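Local coordinates for protein SAR-endolysin (Enterobacteria phage P1, PDB 1XJU) that cleaves the peptidoglycan of the host cell wall as a secreted lysozyme, so that the bacterium lyses and releases phage progeny once the inner membrane is permeabilized, at residues M22-V27 and Q47-D52; K55-A60 and A80-A85; F86-N91 and R137-R142. One frame throughout, in Å; residues are numbered along the deposited sequence.

Interaction 1: M22-V27 and Q47-D52; sequences MCPAGV and QQIAAD
The active-site loop of this phage lysozyme, caught in its inactive secreted form, meets helix 46-67 through Pro24, Val27 and Ile49. Ile49 supplies both touching branches on the helix side. Its CG2 methyl comes to 4.3 Å from Pro24 CD on the proline ring. Its other branch reaches the valine tip to tip, with Val27 CG1 lying 4.0 Å from both Ile49 CD1 and Ile49 CG1. The first torsion of Ile49 (chi1 -68°) sets CG1 anti to the carbonyl carbon and CG2 anti to the backbone N, which gives each branch its own partner in the loop. The loop itself is turned by a short 3-10 segment, 25-27, where Val27 N bonds to Pro24 O at 3.1 Å. That turn brings Pro24 and Val27 to the same isoleucine. Cys23, just before the proline, is an active-site residue. Here its SG is tied up in a disulfide with Cys16 of helix 13-18, and the Ile49 side chain also touches Cys16. No hydrogen bond joins the two segments. The contact therefore rests on aliphatic carbons, and is nondirectional packing beside a cysteine held in the disulfide of the inactive form.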
ATOM      1  N   MET A  22      -8.237   5.111   5.333  1.00 11.69           N
ATOM      2  CA  MET A  22      -6.950   5.798   5.483  1.00 12.45           C
ATOM      3  C   MET A  22      -6.007   5.127   6.505  1.00 11.20           C
ATOM      4  O   MET A  22      -4.902   5.568   6.733  1.00 12.58           O
ATOM      5  CB  MET A  22      -7.268   7.240   5.837  1.00 14.08           C
ATOM      6  CG  MET A  22      -8.139   7.828   4.713  1.00 16.22           C
ATOM      7  SD  MET A  22      -7.362   7.903   3.082  1.00 19.21           S
ATOM      8  CE  MET A  22      -8.660   7.321   2.135  1.00 22.17           C
ATOM      9  N   CYS A  23      -6.497   4.111   7.226  1.00 10.13           N
ATOM     10  CA  CYS A  23      -5.732   3.530   8.295  1.00  8.60           C
ATOM     11  C   CYS A  23      -4.589   2.660   7.813  1.00  8.07           C
ATOM     12  O   CYS A  23      -4.647   2.052   6.768  1.00  9.34           O
ATOM     13  CB  CYS A  23      -6.648   2.734   9.211  1.00  9.02           C
ATOM     14  SG  CYS A  23      -7.956   3.737   9.985  1.00 10.01           S
ATOM     15  N   PRO A  24      -3.525   2.590   8.599  1.00  8.77           N
ATOM     16  CA  PRO A  24      -2.408   1.753   8.255  1.00  8.70           C
ATOM     17  C   PRO A  24      -2.825   0.284   8.246  1.00  8.40           C
ATOM     18  O   PRO A  24      -3.720  -0.150   9.036  1.00  8.54           O
ATOM     19  CB  PRO A  24      -1.407   2.020   9.356  1.00 10.11           C
ATOM     20  CG  PRO A  24      -2.200   2.460  10.512  1.00 10.02           C
ATOM     21  CD  PRO A  24      -3.329   3.260   9.887  1.00  9.66           C
ATOM     22  N   ALA A  25      -2.149  -0.526   7.446  1.00  8.76           N
ATOM     23  CA  ALA A  25      -2.500  -1.920   7.208  1.00  9.82           C
ATOM     24  C   ALA A  25      -2.769  -2.715   8.483  1.00 10.40           C
ATOM     25  O   ALA A  25      -3.653  -3.556   8.488  1.00 10.22           O
ATOM     26  CB  ALA A  25      -1.370  -2.564   6.456  1.00 10.41           C
ATOM     27  N   GLY A  26      -1.915  -2.517   9.473  1.00  9.99           N
ATOM     28  CA  GLY A  26      -1.949  -3.341  10.633  1.00 10.54           C
ATOM     29  C   GLY A  26      -3.230  -3.245  11.460  1.00 10.17           C
ATOM     30  O   GLY A  26      -3.424  -4.081  12.340  1.00 12.85           O
ATOM     31  N   VAL A  27      -4.086  -2.261  11.227  1.00  9.03           N
ATOM     32  CA  VAL A  27      -5.340  -2.155  11.977  1.00  9.17           C
ATOM     33  C   VAL A  27      -6.542  -2.589  11.181  1.00  9.12           C
ATOM     34  O   VAL A  27      -7.662  -2.474  11.668  1.00  9.63           O
ATOM     35  CB  VAL A  27      -5.529  -0.762  12.637  1.00  9.35           C
ATOM     36  CG1 VAL A  27      -4.367  -0.449  13.513  1.00 10.40           C
ATOM     37  CG2 VAL A  27      -5.792   0.329  11.601  1.00  9.70           C
ATOM     38  N   GLN A  47      -5.060   6.596  19.937  1.00  9.63           N
ATOM     39  CA  GLN A  47      -3.840   7.227  20.358  1.00 10.00           C
ATOM     40  C   GLN A  47      -2.603   6.418  19.964  1.00  9.43           C
ATOM     41  O   GLN A  47      -1.587   6.988  19.575  1.00 10.17           O
ATOM     42  CB  GLN A  47      -3.894   7.501  21.843  1.00 12.14           C
ATOM     43  CG  GLN A  47      -4.954   8.592  22.194  1.00 15.27           C
ATOM     44  CD  GLN A  47      -6.441   8.140  22.001  1.00 14.57           C
ATOM     45  OE1 GLN A  47      -6.783   6.929  22.206  1.00 14.16           O
ATOM     46  NE2 GLN A  47      -7.319   9.082  21.633  1.00 16.21           N
ATOM     47  N   GLN A  48      -2.691   5.101  19.978  1.00  9.70           N
ATOM     48  CA  GLN A  48      -1.590   4.304  19.515  1.00 10.08           C
ATOM     49  C   GLN A  48      -1.373   4.470  18.005  1.00  9.54           C
ATOM     50  O   GLN A  48      -0.226   4.556  17.523  1.00 10.47           O
ATOM     51  CB  GLN A  48      -1.766   2.829  19.831  1.00 12.26           C
ATOM     52  CG  GLN A  48      -0.449   2.135  19.369  1.00 15.00           C
ATOM     53  CD  GLN A  48      -0.274   0.697  19.683  1.00 16.33           C
ATOM     54  OE1 GLN A  48      -1.063   0.092  20.407  1.00 20.56           O
ATOM     55  NE2 GLN A  48       0.793   0.142  19.160  1.00 18.58           N
ATOM     56  N   ILE A  49      -2.467   4.511  17.256  1.00  8.06           N
ATOM     57  CA  ILE A  49      -2.383   4.731  15.808  1.00  8.32           C
ATOM     58  C   ILE A  49      -1.688   6.056  15.558  1.00  8.71           C
ATOM     59  O   ILE A  49      -0.770   6.161  14.699  1.00  9.15           O
ATOM     60  CB  ILE A  49      -3.753   4.640  15.159  1.00  7.98           C
ATOM     61  CG1 ILE A  49      -4.284   3.213  15.217  1.00  8.92           C
ATOM     62  CG2 ILE A  49      -3.687   5.135  13.689  1.00  8.43           C
ATOM     63  CD1 ILE A  49      -5.714   3.046  14.869  1.00  9.73           C
ATOM     64  N   ALA A  50      -2.048   7.100  16.286  1.00  8.52           N
ATOM     65  CA  ALA A  50      -1.420   8.373  16.099  1.00  9.76           C
ATOM     66  C   ALA A  50       0.042   8.332  16.496  1.00 10.21           C
ATOM     67  O   ALA A  50       0.891   8.916  15.782  1.00 10.34           O
ATOM     68  CB  ALA A  50      -2.135   9.428  16.925  1.00 10.10           C
ATOM     69  N   ALA A  51       0.382   7.643  17.590  1.00  9.79           N
ATOM     70  CA  ALA A  51       1.748   7.622  18.055  1.00 10.66           C
ATOM     71  C   ALA A  51       2.654   6.908  17.045  1.00 11.07           C
ATOM     72  O   ALA A  51       3.826   7.257  16.938  1.00 12.86           O
ATOM     73  CB  ALA A  51       1.817   6.903  19.380  1.00 10.92           C
ATOM     74  N   ASP A  52       2.112   5.896  16.367  1.00 10.07           N
ATOM     75  CA  ASP A  52       2.912   5.091  15.451  1.00 10.55           C
ATOM     76  C   ASP A  52       2.847   5.523  14.006  1.00 10.33           C
ATOM     77  O   ASP A  52       3.468   4.885  13.142  1.00 10.40           O
ATOM     78  CB  ASP A  52       2.462   3.653  15.588  1.00 12.31           C
ATOM     79  CG  ASP A  52       2.904   3.085  16.929  1.00 16.24           C
ATOM     80  OD1 ASP A  52       2.520   1.956  17.241  1.00 18.04           O
ATOM     81  OD2 ASP A  52       3.687   3.700  17.675  1.00 19.85           O
TER

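Interaction 2: K55-A60 and A80-A85; sequences KNILIA and AMTSAA
Thr82 is the first residue of 80-85 to meet helix 46-67, and it does so with its methyl and its carbonyl. The methyl, CG2, sits 3.8 Å from Ala60 CB and also faces the backbone of Ile57, with Ile57 O at 4.2 Å. A chi1 of -69° turns the methyl anti to the backbone N. The same torsion leaves OG1 beside that N, where it bonds to Phe78 O one turn back in its own helix. Thr82 O lies 3.5 Å from Ala60 CB, so the alanine methyl rests against both the methyl and the backbone of the threonine. Ala85, one turn on from Thr82, closes the contact. Its CB is 4.0 Å from Ala60 CB, and the CA atoms of the two alanines are only 5.1 Å apart. The helix axes approach to 8.7 Å and are inclined at 118°. This is a crossing of helices 46-67 and 75-88 in the buried helical core of the lysozyme domain. No hydrogen bond spans it. Small side chains allow the close backbone approach, and the threonine hydroxyl is satisfied within its own helix.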
ATOM      1  N   LYS A  55       6.244   6.307  12.276  1.00 13.84           N
ATOM      2  CA  LYS A  55       7.002   5.074  12.233  1.00 14.97           C
ATOM      3  C   LYS A  55       6.467   4.199  11.117  1.00 11.75           C
ATOM      4  O   LYS A  55       7.258   3.557  10.382  1.00 13.17           O
ATOM      5  CB  LYS A  55       6.894   4.353  13.603  1.00 18.60           C
ATOM      6  CG  LYS A  55       7.350   2.845  13.658  1.00 21.80           C
ATOM      7  CD  LYS A  55       6.762   2.014  14.861  1.00 24.28           C
ATOM      8  CE  LYS A  55       7.348   0.576  14.938  1.00 27.97           C
ATOM      9  NZ  LYS A  55       8.604   0.474  15.735  1.00 27.94           N
ATOM     10  N   ASN A  56       5.160   4.168  10.964  1.00 11.21           N
ATOM     11  CA  ASN A  56       4.586   3.317   9.940  1.00  9.95           C
ATOM     12  C   ASN A  56       4.858   3.843   8.541  1.00  8.98           C
ATOM     13  O   ASN A  56       5.051   3.044   7.615  1.00  9.57           O
ATOM     14  CB  ASN A  56       3.101   3.062  10.198  1.00 10.48           C
ATOM     15  CG  ASN A  56       2.872   2.021  11.279  1.00 11.64           C
ATOM     16  OD1 ASN A  56       3.577   1.017  11.346  1.00 14.11           O
ATOM     17  ND2 ASN A  56       1.824   2.215  12.086  1.00 12.71           N
ATOM     18  N   ILE A  57       4.925   5.139   8.368  1.00  9.29           N
ATOM     19  CA  ILE A  57       5.383   5.708   7.081  1.00  9.38           C
ATOM     20  C   ILE A  57       6.822   5.284   6.807  1.00 10.74           C
ATOM     21  O   ILE A  57       7.129   4.853   5.687  1.00 10.68           O
ATOM     22  CB  ILE A  57       5.210   7.201   7.028  1.00 10.27           C
ATOM     23  CG1 ILE A  57       3.722   7.564   7.093  1.00 10.63           C
ATOM     24  CG2 ILE A  57       5.814   7.778   5.721  1.00 11.00           C
ATOM     25  CD1 ILE A  57       3.427   9.039   7.167  1.00 11.26           C
ATOM     26  N   LEU A  58       7.694   5.312   7.820  1.00 11.21           N
ATOM     27  CA  LEU A  58       9.063   4.861   7.660  1.00 11.41           C
ATOM     28  C   LEU A  58       9.158   3.440   7.280  1.00 10.48           C
ATOM     29  O   LEU A  58       9.976   3.107   6.395  1.00 10.35           O
ATOM     30  CB  LEU A  58       9.876   5.116   8.964  1.00 13.39           C
ATOM     31  CG  LEU A  58      11.395   4.856   8.892  1.00 15.36           C
ATOM     32  CD1 LEU A  58      12.020   5.756   7.850  1.00 20.65           C
ATOM     33  CD2 LEU A  58      12.046   5.117  10.228  1.00 16.51           C
ATOM     34  N   ILE A  59       8.378   2.579   7.888  1.00 11.24           N
ATOM     35  CA  ILE A  59       8.354   1.201   7.584  1.00 10.17           C
ATOM     36  C   ILE A  59       7.884   0.953   6.157  1.00  9.16           C
ATOM     37  O   ILE A  59       8.438   0.105   5.441  1.00  9.33           O
ATOM     38  CB  ILE A  59       7.478   0.396   8.601  1.00 11.64           C
ATOM     39  CG1 ILE A  59       8.152   0.340   9.963  1.00 12.48           C
ATOM     40  CG2 ILE A  59       7.271  -1.004   8.143  1.00 12.67           C
ATOM     41  CD1 ILE A  59       7.242  -0.120  11.063  1.00 13.20           C
ATOM     42  N   ALA A  60       6.910   1.713   5.704  1.00  8.44           N
ATOM     43  CA  ALA A  60       6.456   1.644   4.323  1.00  8.07           C
ATOM     44  C   ALA A  60       7.542   2.035   3.352  1.00  7.99           C
ATOM     45  O   ALA A  60       7.764   1.355   2.341  1.00  8.69           O
ATOM     46  CB  ALA A  60       5.201   2.490   4.164  1.00  8.39           C
ATOM     47  N   ALA A  80       3.893   7.089  -4.330  1.00  7.73           N
ATOM     48  CA  ALA A  80       2.705   6.275  -4.541  1.00  7.81           C
ATOM     49  C   ALA A  80       2.867   4.896  -3.966  1.00  6.81           C
ATOM     50  O   ALA A  80       1.939   4.356  -3.321  1.00  7.56           O
ATOM     51  CB  ALA A  80       2.388   6.226  -6.010  1.00  8.33           C
ATOM     52  N   MET A  81       4.027   4.286  -4.179  1.00  7.28           N
ATOM     53  CA  MET A  81       4.265   2.939  -3.682  1.00  6.96           C
ATOM     54  C   MET A  81       4.327   2.911  -2.157  1.00  7.32           C
ATOM     55  O   MET A  81       3.857   1.969  -1.509  1.00  7.45           O
ATOM     56  CB  MET A  81       5.565   2.380  -4.287  1.00  6.98           C
ATOM     57  CG  MET A  81       5.418   2.061  -5.778  1.00  7.33           C
ATOM     58  SD  MET A  81       4.238   0.722  -6.134  1.00  8.14           S
ATOM     59  CE  MET A  81       5.118  -0.705  -5.432  1.00  9.47           C
ATOM     60  N   THR A  82       4.883   3.945  -1.553  1.00  7.20           N
ATOM     61  CA  THR A  82       4.927   4.061  -0.108  1.00  7.59           C
ATOM     62  C   THR A  82       3.511   4.138   0.435  1.00  6.88           C
ATOM     63  O   THR A  82       3.180   3.489   1.424  1.00  7.49           O
ATOM     64  CB  THR A  82       5.734   5.288   0.338  1.00  7.27           C
ATOM     65  OG1 THR A  82       7.132   5.075   0.027  1.00  8.41           O
ATOM     66  CG2 THR A  82       5.631   5.514   1.850  1.00  8.09           C
ATOM     67  N   SER A  83       2.668   4.950  -0.169  1.00  7.32           N
ATOM     68  CA  SER A  83       1.255   5.032   0.212  1.00  7.46           C
ATOM     69  C   SER A  83       0.620   3.654   0.171  1.00  7.25           C
ATOM     70  O   SER A  83      -0.072   3.266   1.128  1.00  7.86           O
ATOM     71  CB  SER A  83       0.549   5.994  -0.739  1.00  7.81           C
ATOM     72  OG  SER A  83      -0.867   5.972  -0.544  1.00  8.35           O
ATOM     73  N   ALA A  84       0.818   2.882  -0.900  1.00  7.13           N
ATOM     74  CA  ALA A  84       0.235   1.563  -1.007  1.00  7.37           C
ATOM     75  C   ALA A  84       0.769   0.652   0.087  1.00  7.04           C
ATOM     76  O   ALA A  84      -0.010  -0.113   0.699  1.00  7.72           O
ATOM     77  CB  ALA A  84       0.516   0.983  -2.388  1.00  7.59           C
ATOM     78  N   ALA A  85       2.057   0.697   0.355  1.00  6.80           N
ATOM     79  CA  ALA A  85       2.657  -0.143   1.381  1.00  6.93           C
ATOM     80  C   ALA A  85       2.130   0.252   2.771  1.00  7.47           C
ATOM     81  O   ALA A  85       1.927  -0.608   3.620  1.00  7.98           O
ATOM     82  CB  ALA A  85       4.157  -0.070   1.324  1.00  8.02           C
TER

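Interaction 3: F86-N91 and R137-R142; sequences FNMGCN and RGLKIR
Segment 86-91 runs off the end of helix 75-88, while 137-142 is the first part of helix 137-151. The backbones stay well apart: the nearest CA pair, Asn87 and Leu139, is 9.2 Å apart. Side chains therefore bridge the gap. Gly89 breaks the helical path with a positive phi of 89°, and the chain then enters helix 90-94. Asn87 is the central side chain. Its CG stands anti to the backbone N (chi1 -163°), which sends the amide out between Leu139 and Arg142. Asn87 OD1 lies 3.6 Å from Leu139 CD2 and 3.8 Å from Arg142 CG. The amide stacks on the Arg142 guanidinium, with the two planes only 4° apart. Asn87 OD1 sits 4.0 Å above that plane, over its centre. In the phage lysozyme fold seen here, this joins the C-terminal helix to the end of a core helix close behind the active-site loop. Asn87 ND2 bonds to Tyr21 O and Cys23 O, the latter in an active-site residue, and Asn87 OD1 accepts from Arg143 NH1. Arg142 NE makes a salt bridge to Glu146 and Arg142 NH2 bonds to Ser83 OG. These two partners probably fix the rotation of the guanidinium, so that it stays parallel to the amide. Met88 works beside them, its chain bent at chi2 and chi3. It meets Leu139 tip to tip, its SD 4.1 Å from Leu139 CD2 and its CE 4.1 Å from Leu139 CD1.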
ATOM      1  N   PHE A  86       1.929   1.527   3.018  1.00  7.37           N
ATOM      2  CA  PHE A  86       1.383   1.996   4.290  1.00  7.71           C
ATOM      3  C   PHE A  86       0.001   1.405   4.491  1.00  7.29           C
ATOM      4  O   PHE A  86      -0.359   0.949   5.582  1.00  7.82           O
ATOM      5  CB  PHE A  86       1.334   3.511   4.299  1.00  8.11           C
ATOM      6  CG  PHE A  86       0.736   4.102   5.533  1.00  8.06           C
ATOM      7  CD1 PHE A  86      -0.597   4.382   5.610  1.00  7.95           C
ATOM      8  CD2 PHE A  86       1.549   4.402   6.633  1.00  8.85           C
ATOM      9  CE1 PHE A  86      -1.161   4.934   6.750  1.00  8.34           C
ATOM     10  CE2 PHE A  86       0.997   4.995   7.771  1.00  9.42           C
ATOM     11  CZ  PHE A  86      -0.378   5.247   7.813  1.00  8.57           C
ATOM     12  N   ASN A  87      -0.815   1.438   3.449  1.00  7.21           N
ATOM     13  CA  ASN A  87      -2.226   1.062   3.543  1.00  8.10           C
ATOM     14  C   ASN A  87      -2.403  -0.442   3.542  1.00  8.06           C
ATOM     15  O   ASN A  87      -3.309  -0.942   4.218  1.00  9.92           O
ATOM     16  CB  ASN A  87      -2.935   1.714   2.345  1.00  8.51           C
ATOM     17  CG  ASN A  87      -4.412   1.812   2.408  1.00 11.14           C
ATOM     18  OD1 ASN A  87      -5.039   1.802   1.306  1.00 10.19           O
ATOM     19  ND2 ASN A  87      -5.000   2.115   3.617  1.00 12.63           N
ATOM     20  N   MET A  88      -1.574  -1.174   2.778  1.00  8.34           N
ATOM     21  CA  MET A  88      -1.779  -2.599   2.517  1.00  9.10           C
ATOM     22  C   MET A  88      -0.757  -3.506   3.167  1.00  9.63           C
ATOM     23  O   MET A  88      -1.051  -4.696   3.344  1.00 10.53           O
ATOM     24  CB  MET A  88      -1.763  -2.864   1.015  1.00 10.09           C
ATOM     25  CG  MET A  88      -2.787  -2.030   0.241  1.00 10.52           C
ATOM     26  SD  MET A  88      -4.479  -2.165   0.850  1.00 11.32           S
ATOM     27  CE  MET A  88      -4.936  -3.722   0.049  1.00 13.17           C
ATOM     28  N   GLY A  89       0.385  -2.988   3.567  1.00  8.93           N
ATOM     29  CA  GLY A  89       1.452  -3.787   4.138  1.00  9.95           C
ATOM     30  C   GLY A  89       2.385  -4.318   3.083  1.00  9.09           C
ATOM     31  O   GLY A  89       2.006  -4.584   1.922  1.00 10.27           O
ATOM     32  N   CYS A  90       3.627  -4.499   3.492  1.00  9.62           N
ATOM     33  CA  CYS A  90       4.676  -4.937   2.546  1.00 10.01           C
ATOM     34  C   CYS A  90       4.419  -6.335   2.006  1.00 10.59           C
ATOM     35  O   CYS A  90       4.517  -6.573   0.786  1.00 10.75           O
ATOM     36  CB  CYS A  90       6.041  -4.870   3.194  1.00 10.47           C
ATOM     37  SG  CYS A  90       7.411  -4.773   2.016  1.00 11.37           S
ATOM     38  N   ASN A  91       4.082  -7.270   2.896  1.00 11.68           N
ATOM     39  CA  ASN A  91       3.913  -8.638   2.446  1.00 13.25           C
ATOM     40  C   ASN A  91       2.852  -8.723   1.369  1.00 12.15           C
ATOM     41  O   ASN A  91       3.023  -9.470   0.405  1.00 12.43           O
ATOM     42  CB  ASN A  91       3.542  -9.570   3.609  1.00 15.91           C
ATOM     43  CG  ASN A  91       4.711  -9.843   4.555  1.00 19.17           C
ATOM     44  OD1 ASN A  91       5.888  -9.738   4.194  1.00 21.90           O
ATOM     45  ND2 ASN A  91       4.378 -10.208   5.793  1.00 22.50           N
ATOM     46  N   ARG A 137     -14.622  -0.966  -2.877  1.00 13.49           N
ATOM     47  CA  ARG A 137     -14.568   0.227  -3.733  1.00 13.95           C
ATOM     48  C   ARG A 137     -13.612   1.288  -3.220  1.00 13.17           C
ATOM     49  O   ARG A 137     -12.874   1.910  -4.014  1.00 14.85           O
ATOM     50  CB  ARG A 137     -15.955   0.832  -3.890  1.00 15.49           C
ATOM     51  CG  ARG A 137     -15.954   2.164  -4.584  1.00 16.48           C
ATOM     52  CD  ARG A 137     -17.383   2.749  -4.820  1.00 16.27           C
ATOM     53  NE  ARG A 137     -17.365   3.997  -5.588  1.00 19.23           N
ATOM     54  CZ  ARG A 137     -17.314   5.217  -5.070  1.00 25.30           C
ATOM     55  NH1 ARG A 137     -17.275   5.394  -3.770  1.00 16.39           N
ATOM     56  NH2 ARG A 137     -17.255   6.271  -5.863  1.00 16.36           N
ATOM     57  N   GLY A 138     -13.601   1.528  -1.911  1.00 12.57           N
ATOM     58  CA  GLY A 138     -12.680   2.523  -1.396  1.00 12.33           C
ATOM     59  C   GLY A 138     -11.229   2.207  -1.663  1.00 12.07           C
ATOM     60  O   GLY A 138     -10.430   3.155  -1.805  1.00 13.25           O
ATOM     61  N   LEU A 139     -10.882   0.934  -1.687  1.00 11.80           N
ATOM     62  CA  LEU A 139      -9.503   0.567  -2.026  1.00 11.61           C
ATOM     63  C   LEU A 139      -9.222   0.739  -3.511  1.00 11.53           C
ATOM     64  O   LEU A 139      -8.137   1.197  -3.915  1.00 11.86           O
ATOM     65  CB  LEU A 139      -9.139  -0.826  -1.577  1.00 11.70           C
ATOM     66  CG  LEU A 139      -9.082  -1.028  -0.052  1.00 13.58           C
ATOM     67  CD1 LEU A 139      -8.838  -2.535   0.177  1.00 15.24           C
ATOM     68  CD2 LEU A 139      -8.018  -0.149   0.617  1.00 14.48           C
ATOM     69  N   LYS A 140     -10.182   0.459  -4.369  1.00 12.19           N
ATOM     70  CA  LYS A 140     -10.006   0.699  -5.796  1.00 13.92           C
ATOM     71  C   LYS A 140      -9.760   2.172  -6.086  1.00 12.38           C
ATOM     72  O   LYS A 140      -8.844   2.528  -6.870  1.00 13.31           O
ATOM     73  CB  LYS A 140     -11.241   0.215  -6.551  1.00 15.17           C
ATOM     74  CG  LYS A 140     -10.998   0.243  -8.017  1.00 17.95           C
ATOM     75  CD  LYS A 140     -12.222  -0.129  -8.803  1.00 19.80           C
ATOM     76  CE  LYS A 140     -13.345   0.867  -8.648  1.00 21.48           C
ATOM     77  NZ  LYS A 140     -14.430   0.633  -9.725  1.00 22.97           N
ATOM     78  N   ILE A 141     -10.512   3.060  -5.480  1.00 12.44           N
ATOM     79  CA  ILE A 141     -10.337   4.460  -5.682  1.00 12.01           C
ATOM     80  C   ILE A 141      -8.934   4.917  -5.264  1.00 11.80           C
ATOM     81  O   ILE A 141      -8.242   5.678  -5.982  1.00 12.06           O
ATOM     82  CB  ILE A 141     -11.394   5.234  -4.879  1.00 14.37           C
ATOM     83  CG1 ILE A 141     -12.768   5.079  -5.489  1.00 16.00           C
ATOM     84  CG2 ILE A 141     -11.041   6.692  -4.885  1.00 15.12           C
ATOM     85  CD1 ILE A 141     -13.855   5.677  -4.581  1.00 17.47           C
ATOM     86  N   ARG A 142      -8.514   4.487  -4.089  1.00 10.64           N
ATOM     87  CA  ARG A 142      -7.199   4.771  -3.539  1.00 10.92           C
ATOM     88  C   ARG A 142      -6.129   4.321  -4.505  1.00 10.36           C
ATOM     89  O   ARG A 142      -5.195   5.096  -4.742  1.00 10.24           O
ATOM     90  CB  ARG A 142      -7.104   4.095  -2.180  1.00 10.46           C
ATOM     91  CG  ARG A 142      -5.785   4.200  -1.499  1.00 10.66           C
ATOM     92  CD  ARG A 142      -5.313   5.606  -1.274  1.00 10.44           C
ATOM     93  NE  ARG A 142      -4.071   5.603  -0.430  1.00 10.47           N
ATOM     94  CZ  ARG A 142      -4.005   5.635   0.902  1.00  9.79           C
ATOM     95  NH1 ARG A 142      -5.119   5.876   1.607  1.00 10.12           N
ATOM     96  NH2 ARG A 142      -2.846   5.582   1.545  1.00  9.89           N
TER

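In the fold
From the N terminus, interaction 1 comes first and closes the long excursion between 22-27 and the start of helix 46-67. Interaction 2 follows on the same helix, further along, and closes the helix-loop-helix connection between helices 46-67 and 75-88. Interaction 3 begins one residue after 80-85 and spans the two-stranded sheets and short helices up to helix 137-151. The three run in series; none nests in or crosses another. They still touch. Ala25 N bonds to Phe86 O, and the Phe86 ring packs on Asn56 and Ile57. Met22 SD packs against Arg142 NH1. Together they tie the active-site loop, both core helices and the C-terminal helix.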